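Local coordinates for SidF, inhibitor of growth family, member 3 (Legionella pneumophila subsp. pneumophila, PDB 4FYE), which dephosphorylates phosphoinositides, probably removing the 3-phosphate of phosphatidylinositol 3,4,5-trisphosphate, at residues A[6-10]-A[311-315]; A[14-18]-A[184-188]; A[600-605]-A[672-676]; A[608-613]-A[626-631]. The protein carries 1 engineered substitution. All blocks are in the same frame, centred on the assembly; numbering follows the deposited sequence.

Contact 1 (A[6-10]-A[311-315]); sequences TENIE and DRMTN
Asn-8 and Asp-311 mark the closest backbone approach, their CA atoms 4.6 Å apart where the chain entering helix 9-16 passes the end of helix 284-311. The next residue makes the bond between the two segments: Ile-9 N donates to Asp-311 O over 2.8 Å, nearly straight at 171°, with the nitrogen tilted 28° from the carbonyl plane. The same oxygen also receives a CA-H...O contact from Asn-8 CA, at 3.4 Å, so it faces two consecutive residues of the N-terminal segment.

Beside this backbone bond Ile-9 leans on Asp-311, CB to CB 4.0 Å, with its CG1 also resting near the aspartate CB. The carboxylate of Asp-311 is not spent on Ile-9: with CG beside the backbone N (chi1 -70°), it reaches Arg-248 on strand 247-254 in a salt bridge through OD2. Asn-8, at the N-cap position of helix 9-16, is buried beside residues 311-314. Further along, Thr-314 is the N-cap of helix 315-320 and bonds through OG1 to Asp-317 N.

The pattern is an exchange between helix ends. Ile-9, in the first turn of its helix, has no carbonyl of an earlier turn to bond, and Asp-311, at the close of its own helix, offers its carbonyl oxygen to that N-H, so the bond supplies a partner at both helix ends.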
loop_
_atom_site.group_PDB
_atom_site.type_symbol
_atom_site.label_atom_id
_atom_site.label_comp_id
_atom_site.label_asym_id
_atom_site.label_seq_id
_atom_site.Cartn_x
_atom_site.Cartn_y
_atom_site.Cartn_z
ATOM N N THR A 6 -4.196 -15.263 14.317
ATOM C CA THR A 6 -4.172 -16.007 13.060
ATOM C C THR A 6 -5.626 -16.392 12.769
ATOM O O THR A 6 -5.990 -17.558 12.544
ATOM C CB THR A 6 -3.207 -17.200 13.138
ATOM O OG1 THR A 6 -3.643 -18.108 14.160
ATOM C CG2 THR A 6 -1.819 -16.695 13.499
ATOM N N GLU A 7 -6.444 -15.346 12.807
ATOM C CA GLU A 7 -7.874 -15.421 12.663
ATOM C C GLU A 7 -8.241 -15.055 11.238
ATOM O O GLU A 7 -7.522 -14.384 10.533
ATOM C CB GLU A 7 -8.527 -14.442 13.652
ATOM C CG GLU A 7 -10.037 -14.537 13.792
ATOM C CD GLU A 7 -10.494 -15.857 14.388
ATOM O OE1 GLU A 7 -10.847 -16.752 13.577
ATOM O OE2 GLU A 7 -10.493 -15.986 15.649
ATOM N N ASN A 8 -9.392 -15.514 10.830
ATOM C CA ASN A 8 -9.903 -15.262 9.524
ATOM C C ASN A 8 -10.124 -13.747 9.387
ATOM O O ASN A 8 -10.615 -13.125 10.309
ATOM C CB ASN A 8 -11.195 -16.044 9.395
ATOM C CG ASN A 8 -11.916 -15.742 8.140
ATOM O OD1 ASN A 8 -11.665 -16.366 7.111
ATOM N ND2 ASN A 8 -12.798 -14.766 8.189
ATOM N N ILE A 9 -9.732 -13.163 8.252
ATOM C CA ILE A 9 -9.803 -11.729 8.062
ATOM C C ILE A 9 -11.246 -11.216 8.266
ATOM O O ILE A 9 -11.462 -10.249 9.008
ATOM C CB ILE A 9 -9.216 -11.346 6.682
ATOM C CG1 ILE A 9 -8.189 -10.210 6.786
ATOM C CG2 ILE A 9 -10.250 -11.260 5.540
ATOM C CD1 ILE A 9 -8.528 -9.025 7.628
ATOM N N GLU A 10 -12.230 -11.889 7.659
ATOM C CA GLU A 10 -13.585 -11.450 7.782
ATOM C C GLU A 10 -14.018 -11.470 9.234
ATOM O O GLU A 10 -14.683 -10.509 9.686
ATOM C CB GLU A 10 -14.574 -12.277 6.943
ATOM C CG GLU A 10 -15.939 -11.604 6.935
ATOM C CD GLU A 10 -17.094 -12.387 6.275
ATOM O OE1 GLU A 10 -18.266 -12.264 6.768
ATOM O OE2 GLU A 10 -16.845 -13.102 5.264
ATOM N N ASP A 311 -5.246 -15.971 6.034
ATOM C CA ASP A 311 -6.310 -15.141 6.641
ATOM C C ASP A 311 -7.581 -15.173 5.808
ATOM O O ASP A 311 -8.674 -14.981 6.332
ATOM C CB ASP A 311 -5.925 -13.639 6.582
ATOM C CG ASP A 311 -4.808 -13.284 7.487
ATOM O OD1 ASP A 311 -4.317 -14.235 8.185
ATOM O OD2 ASP A 311 -4.417 -12.059 7.485
ATOM N N ARG A 312 -7.413 -15.220 4.492
ATOM C CA ARG A 312 -8.547 -15.193 3.604
ATOM C C ARG A 312 -9.209 -16.565 3.506
ATOM O O ARG A 312 -10.173 -16.700 2.795
ATOM C CB ARG A 312 -8.146 -14.662 2.235
ATOM C CG ARG A 312 -7.939 -13.161 2.339
ATOM C CD ARG A 312 -7.108 -12.457 1.277
ATOM N NE ARG A 312 -7.472 -12.758 -0.110
ATOM C CZ ARG A 312 -8.582 -12.301 -0.653
ATOM N NH1 ARG A 312 -9.384 -11.563 0.095
ATOM N NH2 ARG A 312 -8.870 -12.536 -1.907
ATOM N N MET A 313 -8.713 -17.573 4.206
ATOM C CA MET A 313 -9.467 -18.832 4.275
ATOM C C MET A 313 -10.277 -19.063 5.541
ATOM O O MET A 313 -9.802 -18.874 6.685
ATOM C CB MET A 313 -8.555 -20.006 4.006
ATOM C CG MET A 313 -7.981 -19.829 2.597
ATOM S SD MET A 313 -7.033 -21.202 1.992
ATOM C CE MET A 313 -5.667 -21.012 3.063
ATOM N N THR A 314 -11.520 -19.477 5.329
ATOM C CA THR A 314 -12.375 -19.819 6.454
ATOM C C THR A 314 -11.876 -21.140 6.888
ATOM O O THR A 314 -11.170 -21.850 6.149
ATOM C CB THR A 314 -13.863 -19.896 6.026
ATOM O OG1 THR A 314 -14.072 -21.033 5.155
ATOM C CG2 THR A 314 -14.199 -18.618 5.209
ATOM N N ASN A 315 -12.266 -21.498 8.082
ATOM C CA ASN A 315 -12.178 -22.884 8.520
ATOM C C ASN A 315 -12.709 -23.951 7.547
ATOM O O ASN A 315 -12.020 -24.945 7.327
ATOM C CB ASN A 315 -12.750 -23.038 9.923
ATOM C CG ASN A 315 -11.855 -22.382 10.982
ATOM O OD1 ASN A 315 -11.058 -21.472 10.688
ATOM N ND2 ASN A 315 -11.991 -22.826 12.214
#

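Contact 2 (A[14-18]-A[184-188]); sequences THLLS and TLIHR
Arg-188 closes over Leu-17 at the tight end of this contact. Its NH1 donates to Leu-17 O at 2.9 Å, though from above the carbonyl plane and with the N-H...O angle bent to 149°; NH2 adds a weak bond to the same oxygen. Leu-17 CD2 covers one face of the guanidinium, 3.8 Å from NH1 and set toward the rim of the group, so a single leucine supplies both the acceptor and an apolar lid. A bend at chi3 (70°) swings the arginine tip into this position, where NH2 also forms a salt bridge with Glu-199 on the adjoining strand.

Next along the strand, Ile-186 meets both leucines: its CG2 lies 4.0 Å from Leu-17 CD2, and its CD1 sits 3.8 Å from Leu-16 O. Here helix 9-16 packs on one face of a mixed sheet, using the strand's alternation. Thr-184, Ile-186 and Arg-188 face the helix end, while Leu-185 and His-187 turn to helix 701-712 on the other face.

Toward Thr-184 the fit slackens, with Leu-16 CD1 merely brushing Thr-184 CG2 at 4.3 Å. The side turned from the strand carries His-15, exposed to solvent; just past the helix end Ser-18 bonds His-15 O through OG.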
loop_
_atom_site.group_PDB
_atom_site.type_symbol
_atom_site.label_atom_id
_atom_site.label_comp_id
_atom_site.label_asym_id
_atom_site.label_seq_id
_atom_site.Cartn_x
_atom_site.Cartn_y
_atom_site.Cartn_z
ATOM N N THR A 14 -15.072 -8.048 11.370
ATOM C CA THR A 14 -16.362 -7.993 11.992
ATOM C C THR A 14 -16.236 -7.646 13.463
ATOM O O THR A 14 -16.962 -6.794 13.962
ATOM C CB THR A 14 -17.055 -9.343 11.896
ATOM O OG1 THR A 14 -17.310 -9.630 10.508
ATOM C CG2 THR A 14 -18.350 -9.304 12.677
ATOM N N HIS A 15 -15.332 -8.292 14.185
ATOM C CA HIS A 15 -15.137 -7.886 15.581
ATOM C C HIS A 15 -14.731 -6.436 15.704
ATOM O O HIS A 15 -15.156 -5.749 16.590
ATOM C CB HIS A 15 -14.143 -8.795 16.260
ATOM C CG HIS A 15 -14.731 -10.102 16.666
ATOM N ND1 HIS A 15 -15.181 -10.336 17.924
ATOM C CD2 HIS A 15 -15.008 -11.243 15.923
ATOM C CE1 HIS A 15 -15.684 -11.580 17.986
ATOM N NE2 HIS A 15 -15.582 -12.134 16.755
ATOM N N LEU A 16 -13.926 -5.961 14.755
ATOM C CA LEU A 16 -13.370 -4.627 14.794
ATOM C C LEU A 16 -14.435 -3.573 14.679
ATOM O O LEU A 16 -14.246 -2.485 15.152
ATOM C CB LEU A 16 -12.352 -4.435 13.663
ATOM C CG LEU A 16 -10.977 -4.969 14.013
ATOM C CD1 LEU A 16 -9.994 -5.043 12.801
ATOM C CD2 LEU A 16 -10.428 -4.122 15.138
ATOM N N LEU A 17 -15.534 -3.889 14.022
ATOM C CA LEU A 17 -16.576 -2.924 13.783
ATOM C C LEU A 17 -17.654 -2.971 14.843
ATOM O O LEU A 17 -18.643 -2.293 14.729
ATOM C CB LEU A 17 -17.185 -3.151 12.397
ATOM C CG LEU A 17 -16.129 -2.771 11.362
ATOM C CD1 LEU A 17 -16.498 -3.293 9.983
ATOM C CD2 LEU A 17 -15.909 -1.280 11.381
ATOM N N SER A 18 -17.476 -3.772 15.879
ATOM C CA SER A 18 -18.545 -3.950 16.871
ATOM C C SER A 18 -18.292 -3.037 18.084
ATOM O O SER A 18 -17.522 -2.057 17.986
ATOM C CB SER A 18 -18.643 -5.429 17.306
ATOM O OG SER A 18 -17.455 -5.824 17.983
ATOM N N THR A 184 -4.674 -0.190 14.829
ATOM C CA THR A 184 -5.513 -0.377 13.674
ATOM C C THR A 184 -6.295 0.916 13.410
ATOM O O THR A 184 -6.755 1.553 14.346
ATOM C CB THR A 184 -6.489 -1.529 13.942
ATOM O OG1 THR A 184 -5.771 -2.762 13.867
ATOM C CG2 THR A 184 -7.462 -1.564 12.873
ATOM N N LEU A 185 -6.461 1.295 12.156
ATOM C CA LEU A 185 -7.156 2.512 11.919
ATOM C C LEU A 185 -8.400 2.306 11.081
ATOM O O LEU A 185 -8.350 1.660 10.004
ATOM C CB LEU A 185 -6.241 3.480 11.201
ATOM C CG LEU A 185 -4.818 3.511 11.714
ATOM C CD1 LEU A 185 -4.070 4.250 10.610
ATOM C CD2 LEU A 185 -4.729 4.261 13.065
ATOM N N ILE A 186 -9.511 2.900 11.556
ATOM C CA ILE A 186 -10.821 2.710 10.951
ATOM C C ILE A 186 -11.561 4.013 10.651
ATOM O O ILE A 186 -11.671 4.906 11.495
ATOM C CB ILE A 186 -11.715 1.831 11.843
ATOM C CG1 ILE A 186 -11.018 0.523 12.149
ATOM C CG2 ILE A 186 -13.007 1.431 11.103
ATOM C CD1 ILE A 186 -11.917 -0.449 12.897
ATOM N N HIS A 187 -12.073 4.126 9.441
ATOM C CA HIS A 187 -13.040 5.169 9.125
ATOM C C HIS A 187 -14.344 4.597 8.684
ATOM O O HIS A 187 -14.385 3.894 7.637
ATOM C CB HIS A 187 -12.512 6.019 8.022
ATOM C CG HIS A 187 -13.386 7.194 7.678
ATOM N ND1 HIS A 187 -13.293 7.819 6.518
ATOM C CD2 HIS A 187 -14.440 7.779 8.352
ATOM C CE1 HIS A 187 -14.155 8.825 6.461
ATOM N NE2 HIS A 187 -14.896 8.771 7.578
ATOM N N ARG A 188 -15.400 4.899 9.447
ATOM C CA ARG A 188 -16.799 4.545 9.104
ATOM C C ARG A 188 -17.642 5.730 8.643
ATOM O O ARG A 188 -17.638 6.801 9.284
ATOM C CB ARG A 188 -17.511 4.056 10.363
ATOM C CG ARG A 188 -16.678 3.012 11.092
ATOM C CD ARG A 188 -17.297 2.635 12.464
ATOM N NE ARG A 188 -18.530 1.876 12.326
ATOM C CZ ARG A 188 -18.846 0.824 13.084
ATOM N NH1 ARG A 188 -18.028 0.407 14.050
ATOM N NH2 ARG A 188 -19.989 0.186 12.882
#

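Contact 3 (A[600-605]-A[672-676]); sequences YNSCAY and DGLYT
Tyr-675 buries more surface here than any other residue, and it is held at both its backbone and its ring. Asn-601 grips the backbone: its OD1 accepts Tyr-675 N at 2.7 Å, while its ND2 donates to Gly-673 O at 3.0 Å. The second bond lies in the plane of both the amide and the carbonyl, with an N-H...O angle of 164°. Using both ends of one amide fixes its rotation and clamps residues 673-675 to the helix. It also brings OD1 within 3.1 Å of Tyr-675 CB.

A chi1 of 169° sets CG opposite the backbone N and carries the Tyr-675 ring back against the helix. Tyr-605 CE1 sits over one face, 3.4 Å from Tyr-675 CD1, the two ring planes inclined at 46°. Ala-604 CB comes up to the ring edge, 3.8 Å from Tyr-675 CD2.

On the other flank, Tyr-600 and Leu-674 cross at about a right angle. The leucine CD2 lies 3.7 Å from Tyr-600 CD1, its CD1 methyl stands over a face of that ring, and Tyr-675 O lies at the ring edge.

The loop leading to helix 678-681 is thus pinned to helix 590-614. Helix 522-583 backs Tyr-600 and Leu-674, helix 626-637 meets Tyr-605 and Tyr-675, and helix 652-668 supplies Asn-663, which bonds Tyr-605 OH and touches Tyr-675.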
loop_
_atom_site.group_PDB
_atom_site.type_symbol
_atom_site.label_atom_id
_atom_site.label_comp_id
_atom_site.label_asym_id
_atom_site.label_seq_id
_atom_site.Cartn_x
_atom_site.Cartn_y
_atom_site.Cartn_z
ATOM N N TYR A 600 -16.761 -9.503 -16.696
ATOM C CA TYR A 600 -16.887 -8.192 -17.261
ATOM C C TYR A 600 -15.891 -7.165 -16.689
ATOM O O TYR A 600 -15.411 -6.277 -17.405
ATOM C CB TYR A 600 -18.280 -7.688 -16.984
ATOM C CG TYR A 600 -18.452 -6.329 -17.518
ATOM C CD1 TYR A 600 -18.089 -5.200 -16.759
ATOM C CD2 TYR A 600 -18.898 -6.148 -18.821
ATOM C CE1 TYR A 600 -18.219 -3.925 -17.288
ATOM C CE2 TYR A 600 -19.032 -4.887 -19.368
ATOM C CZ TYR A 600 -18.700 -3.782 -18.599
ATOM O OH TYR A 600 -18.843 -2.547 -19.169
ATOM N N ASN A 601 -15.623 -7.238 -15.392
ATOM C CA ASN A 601 -14.791 -6.213 -14.796
ATOM C C ASN A 601 -13.339 -6.362 -15.221
ATOM O O ASN A 601 -12.704 -5.367 -15.550
ATOM C CB ASN A 601 -15.007 -6.117 -13.274
ATOM C CG ASN A 601 -16.257 -5.317 -12.927
ATOM O OD1 ASN A 601 -16.689 -4.397 -13.678
ATOM N ND2 ASN A 601 -16.851 -5.639 -11.796
ATOM N N SER A 602 -12.857 -7.611 -15.240
ATOM C CA SER A 602 -11.605 -8.010 -15.847
ATOM C C SER A 602 -11.475 -7.404 -17.213
ATOM O O SER A 602 -10.505 -6.716 -17.483
ATOM C CB SER A 602 -11.598 -9.514 -16.032
ATOM O OG SER A 602 -11.414 -10.189 -14.803
ATOM N N CYS A 603 -12.440 -7.646 -18.090
ATOM C CA CYS A 603 -12.362 -7.064 -19.417
ATOM C C CYS A 603 -12.350 -5.539 -19.373
ATOM O O CYS A 603 -11.567 -4.894 -20.089
ATOM C CB CYS A 603 -13.530 -7.532 -20.276
ATOM S SG CYS A 603 -13.476 -9.303 -20.484
ATOM N N ALA A 604 -13.191 -4.953 -18.516
ATOM C CA ALA A 604 -13.313 -3.503 -18.521
ATOM C C ALA A 604 -12.038 -2.904 -18.027
ATOM O O ALA A 604 -11.560 -1.977 -18.648
ATOM C CB ALA A 604 -14.511 -3.004 -17.731
ATOM N N TYR A 605 -11.453 -3.445 -16.961
ATOM C CA TYR A 605 -10.195 -2.880 -16.452
ATOM C C TYR A 605 -9.089 -2.984 -17.486
ATOM O O TYR A 605 -8.400 -2.014 -17.777
ATOM C CB TYR A 605 -9.760 -3.520 -15.141
ATOM C CG TYR A 605 -10.650 -3.129 -13.963
ATOM C CD1 TYR A 605 -10.952 -1.781 -13.696
ATOM C CD2 TYR A 605 -11.155 -4.102 -13.093
ATOM C CE1 TYR A 605 -11.749 -1.441 -12.617
ATOM C CE2 TYR A 605 -11.978 -3.790 -12.018
ATOM C CZ TYR A 605 -12.278 -2.474 -11.786
ATOM O OH TYR A 605 -13.071 -2.173 -10.719
ATOM N N ASP A 672 -25.351 -2.913 -10.583
ATOM C CA ASP A 672 -24.726 -3.966 -11.370
ATOM C C ASP A 672 -23.599 -4.697 -10.679
ATOM O O ASP A 672 -23.360 -5.856 -10.970
ATOM C CB ASP A 672 -24.070 -3.288 -12.570
ATOM C CG ASP A 672 -24.896 -3.369 -13.771
ATOM O OD1 ASP A 672 -25.734 -4.273 -13.738
ATOM O OD2 ASP A 672 -24.742 -2.569 -14.732
ATOM N N GLY A 673 -22.864 -3.993 -9.809
ATOM C CA GLY A 673 -21.503 -4.391 -9.470
ATOM C C GLY A 673 -20.529 -4.152 -10.634
ATOM O O GLY A 673 -19.407 -4.630 -10.609
ATOM N N LEU A 674 -20.937 -3.419 -11.659
ATOM C CA LEU A 674 -20.121 -3.308 -12.872
ATOM C C LEU A 674 -19.357 -1.988 -13.060
ATOM O O LEU A 674 -19.873 -0.878 -12.820
ATOM C CB LEU A 674 -20.994 -3.553 -14.101
ATOM C CG LEU A 674 -21.653 -4.935 -14.277
ATOM C CD1 LEU A 674 -22.368 -4.898 -15.630
ATOM C CD2 LEU A 674 -20.679 -6.108 -14.207
ATOM N N TYR A 675 -18.131 -2.096 -13.541
ATOM C CA TYR A 675 -17.271 -0.924 -13.591
ATOM C C TYR A 675 -17.599 0.048 -14.740
ATOM O O TYR A 675 -17.471 -0.333 -15.891
ATOM C CB TYR A 675 -15.817 -1.377 -13.636
ATOM C CG TYR A 675 -14.853 -0.280 -13.951
ATOM C CD1 TYR A 675 -14.415 0.598 -12.936
ATOM C CD2 TYR A 675 -14.359 -0.112 -15.249
ATOM C CE1 TYR A 675 -13.535 1.599 -13.214
ATOM C CE2 TYR A 675 -13.470 0.920 -15.539
ATOM C CZ TYR A 675 -13.065 1.755 -14.510
ATOM O OH TYR A 675 -12.195 2.774 -14.753
ATOM N N THR A 676 -17.975 1.296 -14.415
ATOM C CA THR A 676 -18.277 2.375 -15.407
ATOM C C THR A 676 -17.131 3.369 -15.670
ATOM O O THR A 676 -17.155 4.114 -16.654
ATOM C CB THR A 676 -19.468 3.252 -14.958
ATOM O OG1 THR A 676 -19.154 3.994 -13.739
ATOM C CG2 THR A 676 -20.691 2.397 -14.762
#

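Contact 4 (A[608-613]-A[626-631]); sequences QAQELY and KLQTLM
Ala-609 O accepts Tyr-613 N at 2.9 Å, an ordinary helical bond, and Leu-627 CD1 from the facing helix settles 3.6 Å from the same oxygen. That methyl touches Ala-609 CB as well, also at 3.6 Å. The leucine reaches both because its CG lies anti to its backbone N (chi1 169°), which lays the branched end along the partner helix; its other methyl, CD2, extends toward Tyr-613 CB.

With so small a side chain at Ala-609, the CA atoms of Ala-609 and Leu-627 come within 5.5 Å. A turn on from Leu-627, Leu-630 CB lies 4.0 Å from Ala-609 CB. Met-631 SD is 3.8 Å from Ala-609 CB, bends at chi2 and chi3 folding the methionine chain so that its sulfur reaches the alanine.

The architecture is an antiparallel helical hairpin. The axes of segments 608-613 and 626-631 run at 150° to one another and approach to 9.2 Å; the two helices are joined by a mostly irregular connection. A turn beyond Ala-609, Leu-612 fills the next position on the interface. Its side chain crosses that of Leu-630 at about a right angle, Leu-612 CD2 lying 3.6 Å from Leu-630 CD1, and also touches Lys-626 CB.

Two polar ends are carried away from the interface. Lys-626 uses only the base of its extended chain here and carries NZ to a salt bridge with Asp-681, while Tyr-613 sends its hydroxyl to Asp-554 on helix 522-583 and packs its side chain on helix 438-458.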
loop_
_atom_site.group_PDB
_atom_site.type_symbol
_atom_site.label_atom_id
_atom_site.label_comp_id
_atom_site.label_asym_id
_atom_site.label_seq_id
_atom_site.Cartn_x
_atom_site.Cartn_y
_atom_site.Cartn_z
ATOM N N GLN A 608 -9.380 -0.546 -20.617
ATOM C CA GLN A 608 -9.229 0.852 -20.292
ATOM C C GLN A 608 -7.795 1.172 -20.028
ATOM O O GLN A 608 -7.361 2.277 -20.326
ATOM C CB GLN A 608 -10.051 1.221 -19.086
ATOM C CG GLN A 608 -11.509 0.914 -19.266
ATOM C CD GLN A 608 -12.170 1.879 -20.209
ATOM O OE1 GLN A 608 -12.074 3.096 -20.006
ATOM N NE2 GLN A 608 -12.858 1.346 -21.249
ATOM N N ALA A 609 -7.059 0.200 -19.504
ATOM C CA ALA A 609 -5.640 0.380 -19.307
ATOM C C ALA A 609 -4.904 0.425 -20.655
ATOM O O ALA A 609 -3.987 1.246 -20.887
ATOM C CB ALA A 609 -5.114 -0.685 -18.398
ATOM N N GLN A 610 -5.380 -0.383 -21.585
ATOM C CA GLN A 610 -4.808 -0.406 -22.898
ATOM C C GLN A 610 -4.931 0.922 -23.555
ATOM O O GLN A 610 -3.965 1.376 -24.171
ATOM C CB GLN A 610 -5.458 -1.496 -23.757
ATOM C CG GLN A 610 -5.112 -2.881 -23.247
ATOM C CD GLN A 610 -5.819 -3.982 -24.001
ATOM O OE1 GLN A 610 -5.237 -5.048 -24.270
ATOM N NE2 GLN A 610 -7.083 -3.745 -24.338
ATOM N N GLU A 611 -6.090 1.570 -23.420
ATOM C CA GLU A 611 -6.271 2.857 -24.086
ATOM C C GLU A 611 -5.202 3.857 -23.585
ATOM O O GLU A 611 -4.549 4.555 -24.382
ATOM C CB GLU A 611 -7.698 3.418 -23.914
ATOM C CG GLU A 611 -7.780 4.890 -24.356
ATOM C CD GLU A 611 -8.998 5.664 -23.854
ATOM O OE1 GLU A 611 -10.132 5.285 -24.247
ATOM O OE2 GLU A 611 -8.814 6.685 -23.096
ATOM N N LEU A 612 -5.013 3.897 -22.254
ATOM C CA LEU A 612 -4.154 4.889 -21.610
ATOM C C LEU A 612 -2.692 4.590 -21.930
ATOM O O LEU A 612 -1.837 5.494 -21.987
ATOM C CB LEU A 612 -4.372 4.868 -20.106
ATOM C CG LEU A 612 -5.326 5.829 -19.334
ATOM C CD1 LEU A 612 -5.893 7.049 -20.098
ATOM C CD2 LEU A 612 -6.435 5.065 -18.652
ATOM N N TYR A 613 -2.402 3.309 -22.138
ATOM C CA TYR A 613 -1.021 2.881 -22.275
ATOM C C TYR A 613 -0.625 3.008 -23.748
ATOM O O TYR A 613 0.332 3.718 -24.078
ATOM C CB TYR A 613 -0.785 1.446 -21.707
ATOM C CG TYR A 613 0.606 0.919 -22.018
ATOM C CD1 TYR A 613 1.750 1.506 -21.448
ATOM C CD2 TYR A 613 0.779 -0.103 -22.966
ATOM C CE1 TYR A 613 3.014 1.067 -21.787
ATOM C CE2 TYR A 613 2.040 -0.565 -23.326
ATOM C CZ TYR A 613 3.153 0.009 -22.730
ATOM O OH TYR A 613 4.389 -0.486 -23.109
ATOM N N LYS A 626 -4.824 7.103 -13.296
ATOM C CA LYS A 626 -5.818 6.150 -13.836
ATOM C C LYS A 626 -5.209 4.786 -14.248
ATOM O O LYS A 626 -5.848 3.730 -14.058
ATOM C CB LYS A 626 -6.543 6.726 -15.042
ATOM C CG LYS A 626 -7.238 8.032 -14.794
ATOM C CD LYS A 626 -8.371 8.155 -15.790
ATOM C CE LYS A 626 -9.034 9.524 -15.666
ATOM N NZ LYS A 626 -9.978 9.566 -16.820
ATOM N N LEU A 627 -3.979 4.800 -14.765
ATOM C CA LEU A 627 -3.454 3.605 -15.398
ATOM C C LEU A 627 -3.009 2.709 -14.265
ATOM O O LEU A 627 -3.358 1.524 -14.251
ATOM C CB LEU A 627 -2.338 3.893 -16.412
ATOM C CG LEU A 627 -1.536 2.683 -16.958
ATOM C CD1 LEU A 627 -2.439 1.640 -17.619
ATOM C CD2 LEU A 627 -0.457 3.181 -17.936
ATOM N N GLN A 628 -2.344 3.311 -13.278
ATOM C CA GLN A 628 -1.912 2.631 -12.065
ATOM C C GLN A 628 -3.123 2.048 -11.359
ATOM O O GLN A 628 -3.129 0.869 -10.945
ATOM C CB GLN A 628 -1.135 3.631 -11.207
ATOM C CG GLN A 628 0.069 4.302 -11.921
ATOM C CD GLN A 628 -0.261 5.628 -12.620
ATOM O OE1 GLN A 628 -1.297 5.771 -13.200
ATOM N NE2 GLN A 628 0.668 6.560 -12.634
ATOM N N THR A 629 -4.201 2.838 -11.279
ATOM C CA THR A 629 -5.429 2.358 -10.606
ATOM C C THR A 629 -6.054 1.204 -11.351
ATOM O O THR A 629 -6.486 0.241 -10.717
ATOM C CB THR A 629 -6.501 3.442 -10.495
ATOM O OG1 THR A 629 -5.961 4.518 -9.743
ATOM C CG2 THR A 629 -7.742 2.922 -9.736
ATOM N N LEU A 630 -6.024 1.264 -12.692
ATOM C CA LEU A 630 -6.668 0.265 -13.504
ATOM C C LEU A 630 -5.954 -1.005 -13.315
ATOM O O LEU A 630 -6.554 -2.033 -12.963
ATOM C CB LEU A 630 -6.715 0.678 -14.964
ATOM C CG LEU A 630 -7.754 1.799 -15.061
ATOM C CD1 LEU A 630 -7.712 2.668 -16.345
ATOM C CD2 LEU A 630 -9.128 1.186 -14.838
ATOM N N MET A 631 -4.652 -0.946 -13.468
ATOM C CA MET A 631 -3.842 -2.163 -13.332
ATOM C C MET A 631 -3.924 -2.716 -11.905
ATOM O O MET A 631 -3.996 -3.937 -11.712
ATOM C CB MET A 631 -2.406 -1.907 -13.780
ATOM C CG MET A 631 -2.309 -1.457 -15.221
ATOM S SD MET A 631 -2.955 -2.824 -16.201
ATOM C CE MET A 631 -1.471 -3.585 -16.788
#

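The four contacts form two pairs. Contacts 1 and 2 hold opposite ends of helix 9-16, their centres 16 Å apart, and so fix the N-terminal helix first to a helix terminus and then to a sheet. Contacts 3 and 4 share helix 590-614; their centres are 13 Å apart and they touch directly, Tyr-675 OH lying 3.5 Å from Leu-630 CD2, so that the loop of one packs on the hairpin of the other. Between the pairs the centres are 27 to 32 Å apart, with nearest atoms about 13 to 19 Å apart. None of the four includes a bound ligand; each is structural packing within the phosphatase domain.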